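Side-chain contacts in EGF family domain-containing protein (Toxoplasma gondii, PDB 4Z80), which binds a peptide of its partner RON2L1 and, as a member of the AMA family, probably takes part in forming the moving junction during host-cell invasion: residues D27-K32 / P88-G93; A123-H128 / C265-S270; Y220-K223 / H228-C231; K365-R370 / Y403-F408; E379-R384 / M444-L449. One frame throughout, in Å; residues are numbered along the deposited sequence.

How the contacts relate
From the N terminus, contact 1 comes first, closing a loop of 55 residues and bringing together strands 27-30 and 89-91 from two small antiparallel sheets. Contact 2 closes a much longer loop, from 123-128 to 265-270, and contact 3 lies within that span as a short loop ending in a type II turn. The two touch where Met126 CB meets Tyr220 CD2 at 3.4 Å, and both border the bound RON2L1 peptide. Across the chain's centre, contacts 4 and 5 close loops whose spans, 365-408 and 379-449, cross. Contact 5 packs helix 378-387 on strand 443-447, the neighbour of strand 405-410 in one sheet, with a probable hydrogen bond between Phe408 N and Met444 O (2.8 Å).

Contact 1: residues D27-K32 / P88-G93; sequences DLIWDK and PYMAAG
Asp27 faces Ala92 and Met90 with one carboxylate oxygen. Its CB lies 4.8 Å from Ala92 CB, too far to touch, and CG, anti to the backbone N (chi1 -179°), brings the carboxylate close to 88-93. OD1 reaches the methyl CB of Ala92 at 3.6 Å. The same oxygen is hydrogen-bonded to Ser61 OG, while OD2 forms a salt bridge with Arg50 NE, so both oxygens of this buried carboxylate have polar partners and the methyl groups pack beside it. The Met90 methyl CE has Asp27 OD1 and Ile29 CG2 as neighbours, each at 4.3 Å. No direct hydrogen bond joins the two segments. A water links their backbones instead, accepting from Leu28 N at 3.2 Å and, weakly, from Gly93 N. Gly93 has a positive phi of 132°, a backbone shape suited to glycine. Strand 27-30 is an outer strand of its sheet and pairs with strand 43-51, which supplies Arg50. Strand 89-91 pairs with 60-62, which supplies Ser61, so the Asp27 side chain is bonded to a neighbouring strand from each of the two sheets.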
# COMPACT_ATOMS: atom_id res chain seq x y z
N ASP A 27 -13.24 -3.54 4.50
CA ASP A 27 -13.23 -2.69 3.33
C ASP A 27 -13.98 -1.42 3.68
O ASP A 27 -15.20 -1.43 3.76
CB ASP A 27 -13.90 -3.39 2.14
CG ASP A 27 -13.89 -2.55 0.88
OD1 ASP A 27 -12.84 -1.97 0.55
OD2 ASP A 27 -14.94 -2.48 0.21
N LEU A 28 -13.25 -0.35 3.95
CA LEU A 28 -13.91 0.90 4.28
C LEU A 28 -13.71 1.93 3.20
O LEU A 28 -12.77 1.85 2.39
CB LEU A 28 -13.42 1.44 5.63
CG LEU A 28 -12.01 2.00 5.78
CD1 LEU A 28 -11.86 3.44 5.29
CD2 LEU A 28 -11.59 1.93 7.25
N ILE A 29 -14.63 2.88 3.16
CA ILE A 29 -14.50 4.05 2.31
C ILE A 29 -14.72 5.28 3.19
O ILE A 29 -15.44 5.21 4.19
CB ILE A 29 -15.50 4.02 1.14
CG1 ILE A 29 -16.90 3.77 1.67
CG2 ILE A 29 -15.11 2.94 0.14
CD1 ILE A 29 -17.96 4.30 0.79
N TRP A 30 -14.11 6.40 2.82
CA TRP A 30 -14.21 7.62 3.62
C TRP A 30 -15.51 8.34 3.28
O TRP A 30 -15.86 8.48 2.11
CB TRP A 30 -13.00 8.54 3.39
CG TRP A 30 -11.69 7.85 3.60
CD1 TRP A 30 -10.77 7.52 2.64
CD2 TRP A 30 -11.17 7.36 4.84
NE1 TRP A 30 -9.71 6.87 3.21
CE2 TRP A 30 -9.92 6.76 4.56
CE3 TRP A 30 -11.63 7.37 6.16
CZ2 TRP A 30 -9.14 6.17 5.54
CZ3 TRP A 30 -10.84 6.79 7.14
CH2 TRP A 30 -9.61 6.20 6.83
N ASP A 31 -16.24 8.76 4.30
CA ASP A 31 -17.45 9.55 4.10
C ASP A 31 -17.84 10.26 5.39
O ASP A 31 -17.88 9.63 6.45
CB ASP A 31 -18.60 8.67 3.62
CG ASP A 31 -19.74 9.48 3.03
OD1 ASP A 31 -20.54 10.02 3.82
OD2 ASP A 31 -19.82 9.61 1.79
N LYS A 32 -18.14 11.55 5.31
CA LYS A 32 -18.43 12.30 6.53
C LYS A 32 -19.76 11.89 7.15
O LYS A 32 -20.03 12.23 8.30
CB LYS A 32 -18.40 13.81 6.25
CG LYS A 32 -19.43 14.31 5.26
CD LYS A 32 -19.24 15.81 5.02
CE LYS A 32 -20.08 16.30 3.86
NZ LYS A 32 -21.52 15.98 4.04
N PRO A 88 -12.62 -4.33 -12.01
CA PRO A 88 -11.95 -3.08 -11.63
C PRO A 88 -11.87 -2.94 -10.12
O PRO A 88 -12.75 -2.38 -9.47
CB PRO A 88 -12.84 -2.00 -12.26
CG PRO A 88 -14.14 -2.62 -12.45
CD PRO A 88 -13.98 -4.11 -12.52
N TYR A 89 -10.79 -3.50 -9.58
CA TYR A 89 -10.56 -3.56 -8.14
C TYR A 89 -9.50 -2.57 -7.66
O TYR A 89 -8.44 -2.42 -8.28
CB TYR A 89 -10.10 -4.96 -7.74
CG TYR A 89 -11.14 -6.06 -7.70
CD1 TYR A 89 -12.45 -5.82 -7.30
CD2 TYR A 89 -10.79 -7.36 -8.01
CE1 TYR A 89 -13.38 -6.85 -7.24
CE2 TYR A 89 -11.70 -8.39 -7.95
CZ TYR A 89 -12.99 -8.13 -7.57
OH TYR A 89 -13.89 -9.18 -7.51
N MET A 90 -9.78 -1.94 -6.52
CA MET A 90 -8.73 -1.26 -5.75
C MET A 90 -8.19 -2.20 -4.67
O MET A 90 -8.90 -3.09 -4.20
CB MET A 90 -9.26 0.04 -5.13
CG MET A 90 -10.41 -0.13 -4.16
SD MET A 90 -11.07 1.50 -3.70
CE MET A 90 -12.27 1.00 -2.48
N ALA A 91 -6.94 -1.99 -4.29
CA ALA A 91 -6.34 -2.72 -3.17
C ALA A 91 -7.08 -2.34 -1.89
O ALA A 91 -7.30 -1.16 -1.62
CB ALA A 91 -4.86 -2.41 -3.06
N ALA A 92 -7.46 -3.34 -1.11
CA ALA A 92 -8.33 -3.14 0.05
C ALA A 92 -7.83 -3.92 1.25
O ALA A 92 -7.07 -4.88 1.11
CB ALA A 92 -9.75 -3.57 -0.28
N GLY A 93 -8.28 -3.49 2.43
CA GLY A 93 -7.93 -4.12 3.69
C GLY A 93 -7.50 -3.05 4.68
O GLY A 93 -6.48 -2.40 4.49
O HOH W 1 -10.04 -0.81 3.79

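Contact 2: residues A123-H128 / C265-S270; sequences ANVMPH and CWPYKS
Two irregular loop segments pass each other here without backbone pairing, closest at His128 and Pro267, whose CA atoms are 7.4 Å apart. The His128 imidazole lies against the Pro267 ring in a CH-pi contact: Pro267 CB stands 3.6 Å from the centroid of the His128 ring and only 5° off its normal, almost directly over the centre. Pro267 CG lies nearer the root of the histidine side chain, 3.9 Å from His128 CG. A chi1 of -178°, with CG anti to the backbone N, brings the histidine ring alongside Pro267. Lys269 CB approaches from a different direction, near the plane of the ring at its edge, 4.1 Å from His128 CE1. Beside the proline, on the same side of the imidazole, Val125 CG1 touches Pro267 CG at 4.3 Å, so the proline is met by an aromatic face and by an aliphatic branch. Glu143 accepts from the backbone N of Asn124, Val125 and Met126 and so holds the loop before the cis Pro127. The RON2L1 peptide chain borders the contact: its Ser12 is hydrogen-bonded through OG to His128 NE2, and its Asn9 pairs with Trp266 O and Tyr268 N. The apolar proline cover over one face of the imidazole leaves the ring nitrogen NE2 to the peptide, consistent with a histidine positioned by packing and used for ligand recognition.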
# COMPACT_ATOMS: atom_id res chain seq x y z
N ALA A 123 3.02 2.44 -17.23
CA ALA A 123 1.62 2.27 -17.60
C ALA A 123 1.23 3.04 -18.87
O ALA A 123 0.04 3.17 -19.17
CB ALA A 123 0.72 2.69 -16.44
N ASN A 124 2.22 3.54 -19.60
CA ASN A 124 1.99 4.27 -20.86
C ASN A 124 1.19 5.55 -20.60
O ASN A 124 0.15 5.79 -21.23
CB ASN A 124 1.30 3.38 -21.89
CG ASN A 124 2.11 2.14 -22.23
OD1 ASN A 124 3.29 2.24 -22.56
ND2 ASN A 124 1.50 0.97 -22.12
N VAL A 125 1.69 6.35 -19.67
CA VAL A 125 1.05 7.59 -19.24
C VAL A 125 1.90 8.82 -19.54
O VAL A 125 1.37 9.82 -20.04
CB VAL A 125 0.75 7.55 -17.72
CG1 VAL A 125 0.21 8.89 -17.22
CG2 VAL A 125 -0.25 6.43 -17.42
N MET A 126 3.20 8.76 -19.25
CA MET A 126 4.09 9.93 -19.33
C MET A 126 4.91 9.92 -20.62
O MET A 126 5.55 8.92 -20.93
CB MET A 126 5.04 9.97 -18.13
CG MET A 126 4.34 9.99 -16.76
SD MET A 126 3.23 11.40 -16.57
CE MET A 126 2.70 11.18 -14.87
N PRO A 127 4.93 11.04 -21.35
CA PRO A 127 4.27 12.32 -21.07
C PRO A 127 2.78 12.28 -21.38
O PRO A 127 2.37 11.69 -22.37
CB PRO A 127 4.99 13.29 -22.01
CG PRO A 127 5.33 12.43 -23.19
CD PRO A 127 5.72 11.10 -22.59
N HIS A 128 1.99 12.93 -20.54
CA HIS A 128 0.55 12.97 -20.75
C HIS A 128 0.19 13.98 -21.82
O HIS A 128 -0.76 13.80 -22.57
CB HIS A 128 -0.16 13.29 -19.43
CG HIS A 128 -1.64 13.30 -19.55
ND1 HIS A 128 -2.38 12.15 -19.76
CD2 HIS A 128 -2.53 14.32 -19.52
CE1 HIS A 128 -3.66 12.46 -19.84
NE2 HIS A 128 -3.78 13.77 -19.70
N CYS A 265 -4.16 14.43 -8.18
CA CYS A 265 -2.89 14.95 -8.69
C CYS A 265 -2.48 14.25 -9.98
O CYS A 265 -1.61 14.75 -10.69
CB CYS A 265 -1.79 14.77 -7.65
SG CYS A 265 -2.13 15.51 -6.04
N TRP A 266 -3.07 13.10 -10.26
CA TRP A 266 -2.70 12.31 -11.44
C TRP A 266 -3.68 12.55 -12.56
O TRP A 266 -4.88 12.73 -12.33
CB TRP A 266 -2.64 10.82 -11.10
CG TRP A 266 -1.88 10.54 -9.86
CD1 TRP A 266 -2.38 10.01 -8.71
CD2 TRP A 266 -0.49 10.78 -9.63
NE1 TRP A 266 -1.39 9.90 -7.77
CE2 TRP A 266 -0.22 10.37 -8.31
CE3 TRP A 266 0.55 11.30 -10.40
CZ2 TRP A 266 1.06 10.45 -7.75
CZ3 TRP A 266 1.82 11.38 -9.84
CH2 TRP A 266 2.06 10.96 -8.53
N PRO A 267 -3.19 12.53 -13.81
CA PRO A 267 -4.09 12.78 -14.93
C PRO A 267 -4.93 11.57 -15.28
O PRO A 267 -4.44 10.44 -15.22
CB PRO A 267 -3.13 13.11 -16.07
CG PRO A 267 -1.93 12.30 -15.77
CD PRO A 267 -1.81 12.27 -14.26
N TYR A 268 -6.19 11.81 -15.63
CA TYR A 268 -7.03 10.78 -16.23
C TYR A 268 -7.75 11.32 -17.46
O TYR A 268 -8.39 12.37 -17.41
CB TYR A 268 -8.08 10.24 -15.24
CG TYR A 268 -9.06 9.35 -15.96
CD1 TYR A 268 -8.67 8.11 -16.46
CD2 TYR A 268 -10.36 9.77 -16.21
CE1 TYR A 268 -9.55 7.31 -17.14
CE2 TYR A 268 -11.25 8.97 -16.90
CZ TYR A 268 -10.84 7.74 -17.36
OH TYR A 268 -11.71 6.93 -18.05
N LYS A 269 -7.64 10.57 -18.55
CA LYS A 269 -8.40 10.83 -19.77
C LYS A 269 -9.01 9.52 -20.24
O LYS A 269 -8.36 8.47 -20.15
CB LYS A 269 -7.50 11.45 -20.84
CG LYS A 269 -8.20 11.77 -22.14
CD LYS A 269 -7.25 12.56 -23.01
CE LYS A 269 -7.88 12.98 -24.32
NZ LYS A 269 -7.00 13.94 -25.05
N SER A 270 -10.25 9.59 -20.72
CA SER A 270 -11.03 8.41 -21.08
C SER A 270 -10.19 7.40 -21.86
O SER A 270 -9.51 7.75 -22.82
CB SER A 270 -12.25 8.83 -21.91
OG SER A 270 -13.25 7.82 -21.91

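Contact 3: residues Y220-K223 / H228-C231; sequences YDYK and HVGC
Tyr222 brings the edge of its ring to Val229, with CE1 4.2 Å from Val229 CG1 and the methyl close to the ring plane. A chi1 of 77° places the ring between the backbone N and the carbonyl carbon. Phe194 and His238 meet the ring edge-to-face, while the hydroxyl is hydrogen-bonded to that of Tyr206. The backbone supplies the polar part of the contact. Gly230 N donates to Lys223 O over 2.8 Å at 161°, approaching from well above the carbonyl plane. One residue earlier, Tyr222 O receives a CA-H...O contact from Gly230 CA, 3.2 Å long and 150° at the hydrogen. Gly230 is the third residue of a type II turn from His228 to Cys231, a position where its positive phi is at home, and Cys231 N closes that turn on His228 O at 3.1 Å. Within the turn, Cys231 SG lies 3.3 Å above the plane of the His228 ring, toward its rim, and is bonded to Cys133 in a disulfide. A water lies 2.8 Å from Lys223 O and 2.6 Å from Cys231 O. His228 NE2 donates to Pro21 O of the RON2L1 peptide chain, and Val229 packs on its Ile25. With its backbone bonded to Lys223 and Cys231 tied to Cys133, the turn offers the peptide an imidazole N-H and an aliphatic surface.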
# COMPACT_ATOMS: atom_id res chain seq x y z
N TYR A 220 10.54 7.98 -14.24
CA TYR A 220 10.36 8.55 -15.56
C TYR A 220 11.09 9.87 -15.67
O TYR A 220 11.34 10.55 -14.67
CB TYR A 220 8.87 8.72 -15.88
CG TYR A 220 8.15 9.98 -15.43
CD1 TYR A 220 7.74 10.15 -14.11
CD2 TYR A 220 7.82 10.97 -16.35
CE1 TYR A 220 7.05 11.29 -13.72
CE2 TYR A 220 7.13 12.10 -15.97
CZ TYR A 220 6.75 12.26 -14.65
OH TYR A 220 6.06 13.39 -14.28
N ASP A 221 11.49 10.19 -16.90
CA ASP A 221 12.21 11.42 -17.21
C ASP A 221 11.20 12.55 -17.37
O ASP A 221 10.69 12.79 -18.46
CB ASP A 221 13.04 11.20 -18.48
CG ASP A 221 13.84 12.43 -18.88
OD1 ASP A 221 13.82 13.43 -18.13
OD2 ASP A 221 14.50 12.37 -19.94
N TYR A 222 10.90 13.23 -16.27
CA TYR A 222 9.86 14.25 -16.27
C TYR A 222 10.32 15.46 -17.08
O TYR A 222 9.50 16.14 -17.69
CB TYR A 222 9.51 14.69 -14.84
CG TYR A 222 10.53 15.63 -14.23
CD1 TYR A 222 10.50 16.99 -14.51
CD2 TYR A 222 11.52 15.15 -13.40
CE1 TYR A 222 11.45 17.84 -13.97
CE2 TYR A 222 12.47 15.99 -12.85
CZ TYR A 222 12.43 17.34 -13.15
OH TYR A 222 13.37 18.18 -12.61
N LYS A 223 11.62 15.71 -17.08
CA LYS A 223 12.16 16.93 -17.70
C LYS A 223 12.36 16.80 -19.19
O LYS A 223 12.09 17.75 -19.94
CB LYS A 223 13.49 17.30 -17.05
CG LYS A 223 14.10 18.57 -17.63
CD LYS A 223 15.37 18.93 -16.88
CE LYS A 223 15.83 20.33 -17.23
NZ LYS A 223 17.27 20.38 -17.61
N HIS A 228 13.08 22.94 -22.34
CA HIS A 228 11.63 23.10 -22.26
C HIS A 228 11.08 21.92 -21.46
O HIS A 228 10.89 20.83 -21.99
CB HIS A 228 11.02 23.17 -23.66
CG HIS A 228 9.57 23.57 -23.67
ND1 HIS A 228 8.86 23.75 -24.84
CD2 HIS A 228 8.71 23.81 -22.66
CE1 HIS A 228 7.62 24.08 -24.55
NE2 HIS A 228 7.50 24.14 -23.23
N VAL A 229 10.85 22.16 -20.17
CA VAL A 229 10.56 21.10 -19.21
C VAL A 229 9.33 20.28 -19.59
O VAL A 229 8.23 20.80 -19.73
CB VAL A 229 10.36 21.67 -17.79
CG1 VAL A 229 10.02 20.57 -16.80
CG2 VAL A 229 11.60 22.41 -17.35
N GLY A 230 9.53 18.97 -19.73
CA GLY A 230 8.46 18.06 -20.07
C GLY A 230 8.44 17.63 -21.52
O GLY A 230 7.66 16.76 -21.90
N CYS A 231 9.30 18.23 -22.34
CA CYS A 231 9.26 17.97 -23.78
C CYS A 231 10.20 16.86 -24.24
O CYS A 231 11.23 16.61 -23.61
CB CYS A 231 9.58 19.25 -24.54
SG CYS A 231 8.27 20.49 -24.39
O HOH W 2 12.85 18.41 -22.55

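Contact 4: residues K365-R370 / Y403-F408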
# COMPACT_ATOMS: atom_id res chain seq x y z
N LYS A 365 -7.43 -22.15 27.31
CA LYS A 365 -7.13 -23.42 26.67
C LYS A 365 -6.72 -23.16 25.22
O LYS A 365 -7.22 -22.22 24.59
CB LYS A 365 -8.32 -24.37 26.75
CG LYS A 365 -9.59 -23.86 26.11
CD LYS A 365 -10.74 -24.86 26.26
CE LYS A 365 -12.02 -24.33 25.65
NZ LYS A 365 -13.16 -25.27 25.85
N PRO A 366 -5.80 -23.97 24.70
CA PRO A 366 -5.37 -23.72 23.32
C PRO A 366 -6.51 -23.88 22.35
O PRO A 366 -7.44 -24.67 22.58
CB PRO A 366 -4.27 -24.76 23.09
CG PRO A 366 -4.49 -25.80 24.12
CD PRO A 366 -5.07 -25.10 25.30
N MET A 367 -6.47 -23.11 21.28
CA MET A 367 -7.47 -23.23 20.24
C MET A 367 -7.30 -24.59 19.57
O MET A 367 -6.26 -25.23 19.71
CB MET A 367 -7.33 -22.09 19.24
CG MET A 367 -7.38 -20.69 19.88
SD MET A 367 -7.96 -19.38 18.79
CE MET A 367 -6.66 -19.32 17.57
N ASN A 368 -8.34 -25.03 18.87
CA ASN A 368 -8.31 -26.29 18.15
C ASN A 368 -7.73 -26.09 16.76
O ASN A 368 -8.31 -25.38 15.94
CB ASN A 368 -9.71 -26.88 18.05
CG ASN A 368 -10.29 -27.27 19.40
OD1 ASN A 368 -9.58 -27.78 20.27
ND2 ASN A 368 -11.58 -27.03 19.58
N ALA A 369 -6.59 -26.74 16.50
CA ALA A 369 -5.90 -26.60 15.22
C ALA A 369 -6.77 -27.13 14.09
O ALA A 369 -7.41 -28.17 14.22
CB ALA A 369 -4.56 -27.33 15.25
N ARG A 370 -6.79 -26.39 13.00
CA ARG A 370 -7.39 -26.84 11.75
C ARG A 370 -6.42 -27.74 11.00
O ARG A 370 -6.82 -28.65 10.27
CB ARG A 370 -7.75 -25.66 10.86
CG ARG A 370 -8.74 -24.67 11.46
CD ARG A 370 -10.12 -25.27 11.67
NE ARG A 370 -10.61 -25.95 10.46
CZ ARG A 370 -11.14 -25.33 9.41
NH1 ARG A 370 -11.27 -24.01 9.39
NH2 ARG A 370 -11.54 -26.04 8.36
N TYR A 403 -6.96 -19.35 7.56
CA TYR A 403 -6.10 -19.36 8.75
C TYR A 403 -5.50 -17.98 8.98
O TYR A 403 -4.81 -17.47 8.10
CB TYR A 403 -4.95 -20.36 8.61
CG TYR A 403 -5.31 -21.78 8.20
CD1 TYR A 403 -6.56 -22.32 8.47
CD2 TYR A 403 -4.37 -22.57 7.55
CE1 TYR A 403 -6.86 -23.63 8.09
CE2 TYR A 403 -4.66 -23.86 7.18
CZ TYR A 403 -5.90 -24.38 7.44
OH TYR A 403 -6.15 -25.68 7.03
N HIS A 404 -5.74 -17.39 10.15
CA HIS A 404 -5.17 -16.07 10.45
C HIS A 404 -4.28 -16.05 11.68
O HIS A 404 -3.68 -15.02 11.98
CB HIS A 404 -6.27 -15.03 10.61
CG HIS A 404 -7.00 -14.78 9.34
ND1 HIS A 404 -6.40 -14.18 8.25
CD2 HIS A 404 -8.24 -15.13 8.94
CE1 HIS A 404 -7.26 -14.13 7.25
NE2 HIS A 404 -8.38 -14.71 7.64
N TRP A 405 -4.19 -17.19 12.36
CA TRP A 405 -3.40 -17.32 13.59
C TRP A 405 -2.67 -18.64 13.53
O TRP A 405 -3.26 -19.65 13.13
CB TRP A 405 -4.31 -17.27 14.83
CG TRP A 405 -5.26 -16.12 14.81
CD1 TRP A 405 -5.05 -14.87 15.33
CD2 TRP A 405 -6.56 -16.09 14.20
NE1 TRP A 405 -6.15 -14.07 15.09
CE2 TRP A 405 -7.08 -14.80 14.40
CE3 TRP A 405 -7.33 -17.04 13.51
CZ2 TRP A 405 -8.35 -14.43 13.94
CZ3 TRP A 405 -8.57 -16.67 13.06
CH2 TRP A 405 -9.07 -15.38 13.26
N ALA A 406 -1.40 -18.63 13.91
CA ALA A 406 -0.63 -19.86 14.05
C ALA A 406 0.19 -19.83 15.33
O ALA A 406 0.67 -18.77 15.75
CB ALA A 406 0.27 -20.07 12.86
N THR A 407 0.36 -21.00 15.92
CA THR A 407 1.26 -21.19 17.06
C THR A 407 2.37 -22.09 16.59
O THR A 407 2.11 -23.21 16.13
CB THR A 407 0.56 -21.83 18.28
OG1 THR A 407 -0.45 -20.95 18.78
CG2 THR A 407 1.56 -22.15 19.40
N PHE A 408 3.60 -21.60 16.71
CA PHE A 408 4.78 -22.38 16.43
C PHE A 408 5.30 -22.98 17.73
O PHE A 408 5.45 -22.27 18.72
CB PHE A 408 5.86 -21.53 15.78
CG PHE A 408 7.14 -22.27 15.52
CD1 PHE A 408 7.25 -23.10 14.42
CD2 PHE A 408 8.24 -22.11 16.35
CE1 PHE A 408 8.42 -23.78 14.17
CE2 PHE A 408 9.42 -22.79 16.10
CZ PHE A 408 9.51 -23.62 15.00
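The Tyr403 and Trp405 rings are each met obliquely from segment 365-370. Against Tyr403, Arg370 brings CB to 3.5 Å from CE1 and CG to 4.0 Å from the same carbon, approaching neither squarely over the face nor at the edge. The Phe429 ring also meets Tyr403, its plane turned by about 15°. The Trp405 indole has His404 CB 3.5 Å above one face, toward the rim, and the Trp355 ring packs against it edge-to-face. Met367 comes to the root of this indole: its methyl CE is 4.2 Å from Trp405 CB, and the two side chains cross at about a right angle. The bend at its chi3 (-66°) turns CE out of line with the rest of the chain. Arg370 is folded as well, and its guanidinium plane stands 85° from that of the Tyr403 ring. With CB and CG nearest CE1, the aliphatic start of the arginine does the touching. Its NH1 is hydrogen-bonded to Ser431 OG, and Trp405 NE1 donates to Phe19 O. The contact joins two antiparallel sheets of a probable PAN-type domain, one holding strand 405-410 and the other strand 363-366. No hydrogen bond spans the segments and the contact between them is apolar: methylene on aromatic at one end, thioether methyl against the tryptophan's CB at the other, with Arg370 NH1 and Trp405 NE1 bonded outside.

Contact 5: residues E379-R384 / M444-L449; sequences EQCGQR and MAFTSL. With SO4 (sulfate ion), chain H.
Helix 378-387 packs on the four-stranded antiparallel sheet that includes strand 443-447, an arrangement in keeping with the PAN fold, in which a helix lies against a sheet and is pinned to it by disulfides. Gly382 and Phe446 form the centre of this helix-to-strand contact, with CA atoms 5.9 Å apart. Having no side chain, Gly382 lets the aromatic ring come up to the helix backbone: its CA lies over one face, offset toward the rim, 3.8 Å from Phe446 CD2. The CH-pi geometry puts that CA 4.2 Å from the centroid of the Phe446 ring and 24° off the normal. One residue earlier on the helix, Cys381 approaches the same ring obliquely, its SG 4.3 Å from Phe446 CD1, a sulfur-aromatic contact. This sulfur is also in a disulfide with Cys427 of strand 424-430, so the helix is covalently tied to the sheet. The Phe446 backbone is hydrogen-bonded to Ala406 of the neighbouring strand. Just beyond, the strand ends in an ST turn: Leu449 N donates to Thr447 OG1 over 3.1 Å at 144°, and that oxygen also bonds with Ser450 OG. Ser448 OG pairs with His404 ND1, at the start of the neighbouring strand 405-410. Arg384, which also packs on Phe429 of strand 424-430, is bent at chi2 and chi3 and meets a sulfate ion, probably from the crystallisation liquor. Sulfate O2 lies near the guanidinium plane, at its edge; Arg384 NH2 donates to it at 3.1 Å, with an N-H...O angle of 149°.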
# COMPACT_ATOMS: atom_id res chain seq x y z
N GLU A 379 9.96 -18.84 10.88
CA GLU A 379 9.75 -17.99 9.71
C GLU A 379 8.83 -18.68 8.70
O GLU A 379 7.91 -18.05 8.17
CB GLU A 379 11.08 -17.63 9.05
CG GLU A 379 10.93 -16.74 7.82
CD GLU A 379 12.26 -16.39 7.20
OE1 GLU A 379 13.30 -16.89 7.69
OE2 GLU A 379 12.28 -15.63 6.21
N GLN A 380 9.08 -19.95 8.43
CA GLN A 380 8.21 -20.73 7.53
C GLN A 380 6.77 -20.79 8.02
O GLN A 380 5.83 -20.73 7.23
CB GLN A 380 8.76 -22.14 7.34
CG GLN A 380 9.99 -22.20 6.46
CD GLN A 380 10.55 -23.60 6.34
OE1 GLN A 380 10.35 -24.44 7.22
NE2 GLN A 380 11.26 -23.86 5.25
N CYS A 381 6.60 -20.92 9.33
CA CYS A 381 5.27 -20.90 9.94
C CYS A 381 4.53 -19.61 9.61
O CYS A 381 3.39 -19.63 9.16
CB CYS A 381 5.40 -21.07 11.45
SG CYS A 381 3.87 -21.23 12.34
N GLY A 382 5.20 -18.48 9.82
CA GLY A 382 4.58 -17.20 9.52
C GLY A 382 4.31 -17.02 8.03
O GLY A 382 3.28 -16.46 7.64
N GLN A 383 5.25 -17.46 7.20
CA GLN A 383 5.09 -17.36 5.75
C GLN A 383 3.91 -18.18 5.25
O GLN A 383 3.07 -17.69 4.49
CB GLN A 383 6.36 -17.82 5.03
CG GLN A 383 7.54 -16.89 5.19
CD GLN A 383 8.83 -17.48 4.65
OE1 GLN A 383 9.11 -18.66 4.83
NE2 GLN A 383 9.61 -16.66 3.96
N ARG A 384 3.86 -19.44 5.67
CA ARG A 384 2.77 -20.29 5.20
C ARG A 384 1.43 -19.82 5.77
O ARG A 384 0.42 -19.90 5.08
CB ARG A 384 3.01 -21.76 5.56
CG ARG A 384 4.04 -22.46 4.66
CD ARG A 384 3.76 -22.34 3.13
NE ARG A 384 2.60 -23.11 2.67
CZ ARG A 384 2.19 -23.15 1.40
NH1 ARG A 384 1.15 -23.89 1.06
NH2 ARG A 384 2.82 -22.46 0.47
N MET A 444 5.83 -19.52 19.82
CA MET A 444 5.74 -18.19 19.23
C MET A 444 4.44 -18.12 18.48
O MET A 444 4.06 -19.09 17.83
CB MET A 444 6.93 -17.90 18.30
CG MET A 444 6.92 -16.50 17.67
SD MET A 444 8.45 -16.12 16.83
CE MET A 444 9.59 -16.03 18.21
N ALA A 445 3.76 -16.98 18.57
CA ALA A 445 2.45 -16.79 17.94
C ALA A 445 2.54 -15.79 16.80
O ALA A 445 3.09 -14.70 16.96
CB ALA A 445 1.43 -16.34 18.97
N PHE A 446 1.96 -16.17 15.66
CA PHE A 446 1.90 -15.35 14.46
C PHE A 446 0.46 -15.06 14.05
O PHE A 446 -0.44 -15.86 14.32
CB PHE A 446 2.57 -16.06 13.27
CG PHE A 446 4.06 -16.28 13.42
CD1 PHE A 446 4.54 -17.40 14.08
CD2 PHE A 446 4.97 -15.40 12.86
CE1 PHE A 446 5.91 -17.61 14.21
CE2 PHE A 446 6.34 -15.62 12.98
CZ PHE A 446 6.81 -16.72 13.66
N THR A 447 0.26 -13.92 13.39
CA THR A 447 -0.97 -13.68 12.62
C THR A 447 -0.62 -13.51 11.15
O THR A 447 0.53 -13.30 10.78
CB THR A 447 -1.79 -12.44 13.07
OG1 THR A 447 -1.23 -11.24 12.49
CG2 THR A 447 -1.88 -12.34 14.59
N SER A 448 -1.64 -13.57 10.30
CA SER A 448 -1.45 -13.40 8.87
C SER A 448 -1.05 -11.99 8.46
O SER A 448 -0.63 -11.78 7.33
CB SER A 448 -2.74 -13.81 8.15
OG SER A 448 -3.85 -13.10 8.63
N LEU A 449 -1.18 -11.04 9.38
CA LEU A 449 -0.77 -9.65 9.15
C LEU A 449 0.56 -9.31 9.83
O LEU A 449 1.05 -8.18 9.70
CB LEU A 449 -1.88 -8.71 9.65
CG LEU A 449 -3.16 -8.68 8.80
CD1 LEU A 449 -4.30 -8.10 9.59
CD2 LEU A 449 -2.94 -7.89 7.52
S SO4 H . 6.44 -22.35 -0.34
O1 SO4 H . 5.59 -22.58 -1.51
O2 SO4 H . 5.73 -21.55 0.65
O3 SO4 H . 7.68 -21.71 -0.78
O4 SO4 H . 6.78 -23.63 0.29